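Side-chain contacts in fructose-bisphosphate aldolase (Plasmodium falciparum, PDB 4TR9), which belongs to the class I fructose-bisphosphate aldolase family of TIM-barrel enzymes and is found here as an assembly of four chains: residues E20-T25 with I184-R189; Q27-A32 with N107-I112; G76-G81 with Q336-N341. All coordinates share one frame; numbering follows the deposited sequence.

Interaction 1 (E20-T25 with I184-R189)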
loop_
_atom_site.group_PDB
_atom_site.type_symbol
_atom_site.label_atom_id
_atom_site.label_comp_id
_atom_site.label_asym_id
_atom_site.label_seq_id
_atom_site.Cartn_x
_atom_site.Cartn_y
_atom_site.Cartn_z
ATOM N N GLU A 20 -14.765 -25.135 7.316
ATOM C CA GLU A 20 -14.668 -26.544 6.954
ATOM C C GLU A 20 -15.546 -26.865 5.748
ATOM O O GLU A 20 -15.125 -27.572 4.834
ATOM C CB GLU A 20 -15.057 -27.426 8.142
ATOM C CG GLU A 20 -14.727 -28.896 7.968
ATOM C CD GLU A 20 -14.897 -29.683 9.253
ATOM O OE1 GLU A 20 -15.217 -29.069 10.292
ATOM O OE2 GLU A 20 -14.706 -30.917 9.223
ATOM N N GLU A 21 -16.765 -26.334 5.750
ATOM C CA GLU A 21 -17.704 -26.560 4.657
ATOM C C GLU A 21 -17.224 -25.904 3.366
ATOM O O GLU A 21 -17.350 -26.476 2.282
ATOM C CB GLU A 21 -19.093 -26.032 5.027
ATOM C CG GLU A 21 -20.153 -26.270 3.960
ATOM C CD GLU A 21 -21.492 -25.650 4.314
ATOM O OE1 GLU A 21 -21.562 -24.915 5.322
ATOM O OE2 GLU A 21 -22.476 -25.895 3.584
ATOM N N LEU A 22 -16.673 -24.701 3.491
ATOM C CA LEU A 22 -16.193 -23.949 2.338
ATOM C C LEU A 22 -15.031 -24.655 1.649
ATOM O O LEU A 22 -14.919 -24.630 0.422
ATOM C CB LEU A 22 -15.773 -22.541 2.762
ATOM C CG LEU A 22 -16.890 -21.652 3.309
ATOM C CD1 LEU A 22 -16.322 -20.364 3.885
ATOM C CD2 LEU A 22 -17.925 -21.356 2.232
ATOM N N ALA A 23 -14.171 -25.283 2.443
ATOM C CA ALA A 23 -13.024 -26.011 1.912
ATOM C C ALA A 23 -13.470 -27.258 1.158
ATOM O O ALA A 23 -12.867 -27.638 0.153
ATOM C CB ALA A 23 -12.067 -26.381 3.032
ATOM N N THR A 24 -14.529 -27.894 1.652
ATOM C CA THR A 24 -15.072 -29.091 1.021
ATOM C C THR A 24 -15.688 -28.767 -0.335
ATOM O O THR A 24 -15.410 -29.439 -1.329
ATOM C CB THR A 24 -16.136 -29.767 1.912
ATOM O OG1 THR A 24 -15.529 -30.218 3.129
ATOM C CG2 THR A 24 -16.759 -30.954 1.193
ATOM N N THR A 25 -16.520 -27.730 -0.366
ATOM C CA THR A 25 -17.201 -27.316 -1.587
ATOM C C THR A 25 -16.211 -26.850 -2.652
ATOM O O THR A 25 -16.372 -27.152 -3.835
ATOM C CB THR A 25 -18.211 -26.187 -1.306
ATOM O OG1 THR A 25 -19.143 -26.614 -0.304
ATOM C CG2 THR A 25 -18.970 -25.812 -2.570
ATOM N N ILE A 184 -17.524 -11.539 2.307
ATOM C CA ILE A 184 -18.946 -11.552 2.630
ATOM C C ILE A 184 -19.568 -12.915 2.329
ATOM O O ILE A 184 -20.374 -13.425 3.109
ATOM C CB ILE A 184 -19.702 -10.453 1.855
ATOM C CG1 ILE A 184 -19.138 -9.076 2.208
ATOM C CG2 ILE A 184 -21.191 -10.505 2.157
ATOM C CD1 ILE A 184 -19.743 -7.943 1.410
ATOM N N CYS A 185 -19.178 -13.503 1.202
ATOM C CA CYS A 185 -19.685 -14.814 0.808
ATOM C C CYS A 185 -19.266 -15.902 1.790
ATOM O O CYS A 185 -20.084 -16.726 2.200
ATOM C CB CYS A 185 -19.206 -15.173 -0.598
ATOM S SG CYS A 185 -19.952 -14.181 -1.906
ATOM N N GLN A 186 -17.989 -15.902 2.162
ATOM C CA GLN A 186 -17.468 -16.888 3.102
ATOM C C GLN A 186 -18.139 -16.750 4.463
ATOM O O GLN A 186 -18.343 -17.737 5.169
ATOM C CB GLN A 186 -15.950 -16.750 3.239
ATOM C CG GLN A 186 -15.191 -17.084 1.967
ATOM C CD GLN A 186 -13.693 -17.155 2.174
ATOM O OE1 GLN A 186 -13.157 -16.579 3.120
ATOM N NE2 GLN A 186 -13.007 -17.871 1.290
ATOM N N GLN A 187 -18.488 -15.519 4.822
ATOM C CA GLN A 187 -19.190 -15.253 6.070
ATOM C C GLN A 187 -20.569 -15.904 6.057
ATOM O O GLN A 187 -21.071 -16.342 7.092
ATOM C CB GLN A 187 -19.320 -13.746 6.302
ATOM C CG GLN A 187 -19.877 -13.371 7.664
ATOM C CD GLN A 187 -20.201 -11.893 7.774
ATOM O OE1 GLN A 187 -20.631 -11.267 6.805
ATOM N NE2 GLN A 187 -19.993 -11.329 8.957
ATOM N N ASN A 188 -21.170 -15.970 4.873
ATOM C CA ASN A 188 -22.511 -16.522 4.725
ATOM C C ASN A 188 -22.515 -17.885 4.037
ATOM O O ASN A 188 -23.445 -18.212 3.301
ATOM C CB ASN A 188 -23.398 -15.544 3.954
ATOM C CG ASN A 188 -23.578 -14.225 4.681
ATOM O OD1 ASN A 188 -24.440 -14.097 5.549
ATOM N ND2 ASN A 188 -22.763 -13.237 4.329
ATOM N N ARG A 189 -21.464 -18.664 4.279
ATOM C CA ARG A 189 -21.380 -20.050 3.820
ATOM C C ARG A 189 -21.489 -20.204 2.301
ATOM O O ARG A 189 -22.181 -21.096 1.810
ATOM C CB ARG A 189 -22.463 -20.892 4.502
ATOM C CG ARG A 189 -22.366 -20.908 6.020
ATOM C CD ARG A 189 -23.569 -21.597 6.651
ATOM N NE ARG A 189 -24.804 -20.845 6.441
ATOM C CZ ARG A 189 -25.999 -21.238 6.868
ATOM N NH1 ARG A 189 -27.068 -20.488 6.632
ATOM N NH2 ARG A 189 -26.128 -22.380 7.530
#
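Leu22 of helix 16-29 carries the apolar part of this contact by dividing its two methyl groups between neighbouring features of segment 184-189. CD1 goes to Gln186, lying 3.6 Å from Gln186 O and 3.7 Å from Gln186 CB, so it rests against both the backbone and the root of the side chain. CD2 reaches past the helix end and meets the main chain of Arg189, 3.7 Å from Arg189 C. The fork is set by a first torsion that places CG opposite the carbonyl carbon (chi1 -64°). From its side chain Gln186 brings CB and, a little farther off, CG to Leu22 CD1; its amide is turned to another partner, NE2 donating to Leu230 O.

The charged pair is looser. Glu21 leaves its helix toward Arg189 and its chain is extended, yet OE1 meets the aliphatic shaft, 4.1 Å from Arg189 CD, while Arg189 NE lies 5.3 Å from the same oxygen. Carboxylate and guanidinium planes stand nearly perpendicular, 86° apart, and no salt bridge forms. Tyr144 of helix 136-146 connects them indirectly: its hydroxyl is hydrogen-bonded to Glu21 OE2, and its ring makes a cation-pi contact with Arg189. Any attraction between the two charges would therefore be mainly long-range.

The helix end beside Leu22 is closed by side-chain and backbone bonds. Asn188 leaves helical geometry, and its ND2 bonds back to Ile184 O at 2.7 Å. Arg189 follows with positive phi, its N making a weak bond to Gln186 O, while Leu190 N reaches Cys185 O. This is a Schellman motif, closing helix 168-187 immediately before strand 191-198, whose Val191 also touches Leu22; the N-terminal helix thus packs on the turn that leads from helix to strand in the TIM barrel.

Interaction 2 (Q27-A32 with N107-I112)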
loop_
_atom_site.group_PDB
_atom_site.type_symbol
_atom_site.label_atom_id
_atom_site.label_comp_id
_atom_site.label_asym_id
_atom_site.label_seq_id
_atom_site.Cartn_x
_atom_site.Cartn_y
_atom_site.Cartn_z
ATOM N N GLN A 27 -12.999 -27.715 -3.077
ATOM C CA GLN A 27 -12.253 -28.840 -3.631
ATOM C C GLN A 27 -13.152 -29.723 -4.490
ATOM O O GLN A 27 -12.708 -30.307 -5.478
ATOM C CB GLN A 27 -11.614 -29.663 -2.508
ATOM C CG GLN A 27 -10.805 -30.861 -2.987
ATOM C CD GLN A 27 -9.585 -30.464 -3.798
ATOM O OE1 GLN A 27 -9.032 -29.378 -3.620
ATOM N NE2 GLN A 27 -9.161 -31.345 -4.696
ATOM N N LYS A 28 -14.423 -29.806 -4.109
ATOM C CA LYS A 28 -15.389 -30.641 -4.813
ATOM C C LYS A 28 -15.756 -30.048 -6.172
ATOM O O LYS A 28 -16.046 -30.780 -7.119
ATOM C CB LYS A 28 -16.639 -30.830 -3.952
ATOM C CG LYS A 28 -17.656 -31.818 -4.499
ATOM C CD LYS A 28 -18.600 -32.282 -3.399
ATOM C CE LYS A 28 -19.154 -31.105 -2.607
ATOM N NZ LYS A 28 -19.978 -31.542 -1.445
ATOM N N LEU A 29 -15.736 -28.722 -6.264
ATOM C CA LEU A 29 -16.017 -28.037 -7.521
ATOM C C LEU A 29 -14.897 -28.252 -8.533
ATOM O O LEU A 29 -15.120 -28.193 -9.742
ATOM C CB LEU A 29 -16.227 -26.539 -7.284
ATOM C CG LEU A 29 -17.563 -26.124 -6.671
ATOM C CD1 LEU A 29 -17.580 -24.630 -6.386
ATOM C CD2 LEU A 29 -18.709 -26.509 -7.592
ATOM N N VAL A 30 -13.690 -28.498 -8.034
ATOM C CA VAL A 30 -12.548 -28.763 -8.899
ATOM C C VAL A 30 -12.121 -30.224 -8.795
ATOM O O VAL A 30 -10.937 -30.549 -8.908
ATOM C CB VAL A 30 -11.354 -27.845 -8.561
ATOM C CG1 VAL A 30 -11.671 -26.406 -8.938
ATOM C CG2 VAL A 30 -10.995 -27.949 -7.086
ATOM N N GLN A 31 -13.100 -31.101 -8.581
ATOM C CA GLN A 31 -12.852 -32.537 -8.492
ATOM C C GLN A 31 -12.243 -33.047 -9.795
ATOM O O GLN A 31 -12.462 -32.463 -10.857
ATOM C CB GLN A 31 -14.151 -33.285 -8.171
ATOM C CG GLN A 31 -13.954 -34.706 -7.658
ATOM C CD GLN A 31 -15.256 -35.363 -7.231
ATOM O OE1 GLN A 31 -16.343 -34.837 -7.479
ATOM N NE2 GLN A 31 -15.151 -36.517 -6.582
ATOM N N ALA A 32 -11.481 -34.134 -9.702
ATOM C CA ALA A 32 -10.722 -34.666 -10.832
ATOM C C ALA A 32 -11.581 -34.903 -12.073
ATOM O O ALA A 32 -12.513 -35.708 -12.054
ATOM C CB ALA A 32 -10.024 -35.958 -10.428
ATOM N N ASN A 107 -25.761 -34.557 -9.307
ATOM C CA ASN A 107 -24.575 -34.311 -8.486
ATOM C C ASN A 107 -23.904 -32.979 -8.831
ATOM O O ASN A 107 -22.694 -32.818 -8.676
ATOM C CB ASN A 107 -23.578 -35.470 -8.637
ATOM C CG ASN A 107 -22.505 -35.471 -7.562
ATOM O OD1 ASN A 107 -22.701 -34.940 -6.468
ATOM N ND2 ASN A 107 -21.357 -36.065 -7.873
ATOM N N ILE A 108 -24.700 -32.024 -9.300
ATOM C CA ILE A 108 -24.174 -30.722 -9.694
ATOM C C ILE A 108 -24.483 -29.658 -8.644
ATOM O O ILE A 108 -25.637 -29.471 -8.255
ATOM C CB ILE A 108 -24.738 -30.276 -11.056
ATOM C CG1 ILE A 108 -24.399 -31.305 -12.135
ATOM C CG2 ILE A 108 -24.191 -28.908 -11.438
ATOM C CD1 ILE A 108 -24.901 -30.937 -13.514
ATOM N N ILE A 109 -23.442 -28.968 -8.190
ATOM C CA ILE A 109 -23.581 -27.936 -7.171
ATOM C C ILE A 109 -24.079 -26.621 -7.766
ATOM O O ILE A 109 -23.455 -26.070 -8.671
ATOM C CB ILE A 109 -22.247 -27.681 -6.449
ATOM C CG1 ILE A 109 -21.704 -28.980 -5.853
ATOM C CG2 ILE A 109 -22.417 -26.629 -5.368
ATOM C CD1 ILE A 109 -20.358 -28.822 -5.182
ATOM N N PRO A 110 -25.211 -26.114 -7.254
ATOM C CA PRO A 110 -25.785 -24.843 -7.708
ATOM C C PRO A 110 -24.908 -23.642 -7.362
ATOM O O PRO A 110 -24.427 -23.528 -6.233
ATOM C CB PRO A 110 -27.121 -24.771 -6.958
ATOM C CG PRO A 110 -27.414 -26.180 -6.549
ATOM C CD PRO A 110 -26.079 -26.790 -6.277
ATOM N N GLY A 111 -24.705 -22.757 -8.334
ATOM C CA GLY A 111 -23.946 -21.538 -8.121
ATOM C C GLY A 111 -24.764 -20.325 -8.506
ATOM O O GLY A 111 -25.743 -20.443 -9.241
ATOM N N ILE A 112 -24.368 -19.154 -8.020
ATOM C CA ILE A 112 -25.147 -17.945 -8.262
ATOM C C ILE A 112 -24.274 -16.726 -8.565
ATOM O O ILE A 112 -23.276 -16.466 -7.890
ATOM C CB ILE A 112 -26.068 -17.636 -7.056
ATOM C CG1 ILE A 112 -26.878 -16.361 -7.301
ATOM C CG2 ILE A 112 -25.266 -17.543 -5.764
ATOM C CD1 ILE A 112 -27.829 -16.457 -8.472
#
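Ile109 pushes its CD1 methyl between the side chains of two consecutive residues near the C-terminal end of helix 16-29. On one side it meets the shaft of Lys28, 3.6 Å from Lys28 CE; on the other it meets a branch of Leu29, with Leu29 CD2 at 3.7 Å. The same leucine methyl also lies against the branch point of the isoleucine, 3.9 Å from Ile109 CB. Lys28 contributes carbon alone to the contact: its chain starts extended and then bends at chi3 (49°), which swings CE onto the isoleucine methyl.

Ile109 opens strand 109-113, one of the parallel strands of the TIM barrel, and the helix that precedes the first barrel strand, 35-39, thus packs against the entrance of this one. Phe150, at the start of the next strand, touches both Leu29 and Ile109 and completes the apolar cluster, with Arg149 also against Ile109.

Farther out, the strand is held in place by backbone hydrogen bonds from Ile109 to Ser80 and Ala82 of strand 79-84. Pro110 turns its ring to the other side, against Val100 and His104 of helix 99-105.

Interaction 3 (G76-G81 with Q336-N341)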
loop_
_atom_site.group_PDB
_atom_site.type_symbol
_atom_site.label_atom_id
_atom_site.label_comp_id
_atom_site.label_asym_id
_atom_site.label_seq_id
_atom_site.Cartn_x
_atom_site.Cartn_y
_atom_site.Cartn_z
ATOM N N GLY A 76 -23.307 -34.757 -14.924
ATOM C CA GLY A 76 -22.565 -34.711 -13.676
ATOM C C GLY A 76 -21.204 -35.374 -13.734
ATOM O O GLY A 76 -20.378 -35.189 -12.840
ATOM N N LYS A 77 -20.967 -36.151 -14.786
ATOM C CA LYS A 77 -19.690 -36.832 -14.956
ATOM C C LYS A 77 -18.587 -35.842 -15.319
ATOM O O LYS A 77 -17.417 -36.060 -15.003
ATOM C CB LYS A 77 -19.802 -37.919 -16.028
ATOM C CG LYS A 77 -18.557 -38.780 -16.174
ATOM C CD LYS A 77 -18.749 -39.868 -17.219
ATOM C CE LYS A 77 -17.504 -40.731 -17.348
ATOM N NZ LYS A 77 -17.674 -41.807 -18.363
ATOM N N PHE A 78 -18.966 -34.748 -15.972
ATOM C CA PHE A 78 -17.991 -33.765 -16.433
ATOM C C PHE A 78 -18.183 -32.400 -15.776
ATOM O O PHE A 78 -17.287 -31.558 -15.805
ATOM C CB PHE A 78 -18.066 -33.619 -17.953
ATOM C CG PHE A 78 -18.115 -34.929 -18.686
ATOM C CD1 PHE A 78 -17.022 -35.777 -18.690
ATOM C CD2 PHE A 78 -19.255 -35.309 -19.374
ATOM C CE1 PHE A 78 -17.065 -36.983 -19.363
ATOM C CE2 PHE A 78 -19.304 -36.512 -20.050
ATOM C CZ PHE A 78 -18.207 -37.350 -20.043
ATOM N N ILE A 79 -19.354 -32.185 -15.185
ATOM C CA ILE A 79 -19.660 -30.908 -14.550
ATOM C C ILE A 79 -19.854 -31.061 -13.044
ATOM O O ILE A 79 -20.689 -31.843 -12.590
ATOM C CB ILE A 79 -20.921 -30.267 -15.159
ATOM C CG1 ILE A 79 -20.714 -30.011 -16.653
ATOM C CG2 ILE A 79 -21.262 -28.973 -14.440
ATOM C CD1 ILE A 79 -19.540 -29.106 -16.958
ATOM N N SER A 80 -19.072 -30.308 -12.276
ATOM C CA SER A 80 -19.149 -30.357 -10.821
ATOM C C SER A 80 -20.133 -29.324 -10.289
ATOM O O SER A 80 -20.804 -29.549 -9.282
ATOM C CB SER A 80 -17.770 -30.129 -10.202
ATOM O OG SER A 80 -17.284 -28.833 -10.509
ATOM N N GLY A 81 -20.212 -28.188 -10.972
ATOM C CA GLY A 81 -21.088 -27.113 -10.554
ATOM C C GLY A 81 -21.574 -26.265 -11.711
ATOM O O GLY A 81 -20.925 -26.185 -12.753
ATOM N N GLN A 336 -20.592 -33.890 -25.345
ATOM C CA GLN A 336 -19.330 -34.096 -26.045
ATOM C C GLN A 336 -18.383 -32.920 -25.819
ATOM O O GLN A 336 -17.165 -33.083 -25.860
ATOM C CB GLN A 336 -19.561 -34.312 -27.545
ATOM C CG GLN A 336 -20.017 -33.081 -28.305
ATOM C CD GLN A 336 -19.994 -33.284 -29.807
ATOM O OE1 GLN A 336 -19.643 -34.359 -30.293
ATOM N NE2 GLN A 336 -20.367 -32.250 -30.551
ATOM N N ARG A 337 -18.943 -31.739 -25.575
ATOM C CA ARG A 337 -18.129 -30.572 -25.257
ATOM C C ARG A 337 -17.668 -30.637 -23.807
ATOM O O ARG A 337 -16.541 -30.261 -23.485
ATOM C CB ARG A 337 -18.898 -29.273 -25.511
ATOM C CG ARG A 337 -19.239 -29.016 -26.972
ATOM C CD ARG A 337 -18.033 -29.225 -27.874
ATOM N NE ARG A 337 -16.875 -28.449 -27.442
ATOM C CZ ARG A 337 -15.665 -28.551 -27.984
ATOM N NH1 ARG A 337 -14.667 -27.810 -27.527
ATOM N NH2 ARG A 337 -15.453 -29.399 -28.982
ATOM N N ALA A 338 -18.550 -31.120 -22.937
ATOM C CA ALA A 338 -18.222 -31.293 -21.528
ATOM C C ALA A 338 -17.131 -32.343 -21.358
ATOM O O ALA A 338 -16.230 -32.188 -20.536
ATOM C CB ALA A 338 -19.461 -31.679 -20.737
ATOM N N GLU A 339 -17.222 -33.412 -22.144
ATOM C CA GLU A 339 -16.228 -34.479 -22.108
ATOM C C GLU A 339 -14.904 -34.000 -22.692
ATOM O O GLU A 339 -13.833 -34.413 -22.246
ATOM C CB GLU A 339 -16.728 -35.707 -22.872
ATOM C CG GLU A 339 -15.803 -36.913 -22.790
ATOM C CD GLU A 339 -16.322 -38.101 -23.575
ATOM O OE1 GLU A 339 -17.202 -37.909 -24.441
ATOM O OE2 GLU A 339 -15.851 -39.231 -23.325
ATOM N N ALA A 340 -14.989 -33.126 -23.690
ATOM C CA ALA A 340 -13.806 -32.580 -24.345
ATOM C C ALA A 340 -12.959 -31.777 -23.364
ATOM O O ALA A 340 -11.741 -31.944 -23.296
ATOM C CB ALA A 340 -14.208 -31.714 -25.527
ATOM N N ASN A 341 -13.615 -30.908 -22.603
ATOM C CA ASN A 341 -12.928 -30.094 -21.612
ATOM C C ASN A 341 -12.554 -30.905 -20.376
ATOM O O ASN A 341 -11.639 -30.542 -19.639
ATOM C CB ASN A 341 -13.791 -28.896 -21.219
ATOM C CG ASN A 341 -13.965 -27.908 -22.355
ATOM O OD1 ASN A 341 -12.998 -27.524 -23.013
ATOM N ND2 ASN A 341 -15.204 -27.499 -22.601
#
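Phe78 and Ala338 bring the two backbones to a closest CA to CA approach of 5.7 Å, where the chain entering strand 79-84 passes alongside helix 327-346. At the base of the aromatic side chain, Phe78 CB lies 3.7 Å from Ala338 CB and 3.5 Å from Ala338 O, a closeness consistent with the small size of the alanine side chain. A first torsion of -46° keeps CG beside the backbone N and lays the ring along the helix surface to Glu339. There Glu339 CB sits over its face, 3.8 Å from the centroid and 20° off the ring normal, a CH-pi contact; at the rim, Phe78 CZ is 3.6 Å from that same CB.

In the TIM barrel, strand 79-84 follows 35-39 in the sheet, and the contact joins its entrance to the long helix near the C-terminal end of the modelled chain. Beyond CB, Glu339 runs side by side with the phenylalanine in the same direction, its carboxylate plane 29° from the ring plane. The ring's opposite face is occupied by Lys77 CB, so the aromatic group is sandwiched between two aliphatic carbons.

Farther out, Ile79 packs on Leu37 and Phe306 within the sheet. Asn341, one helical turn after Ala338, leans on the same Phe306 and has its OD1 hydrogen-bonded to Ser288 OG.

Overall arrangement
Helix 16-29 serves interactions 1 and 2 in succession; their centres are 13 Å apart, and Thr25 CG2 of the first meets Ile109 CD1 of the second at 4.2 Å. Interactions 2 and 3 are joined through adjacent barrel strands, with Ile108 CG2 packing 3.7 Å from Gly81 CA and centres 11 Å apart. Interactions 1 and 3 do not touch; their nearest atoms are about 7 Å apart. The bound N'-[(E)-(2,4-dichlorophenyl)methylidene]-3,4-dihydroxybenzohydrazide, whose pocket includes Asp40, Lys113, Lys152 and Lys237, lies about 13 Å from the side chain of Leu29, so interaction 2 packs beyond the ligand's immediate surroundings.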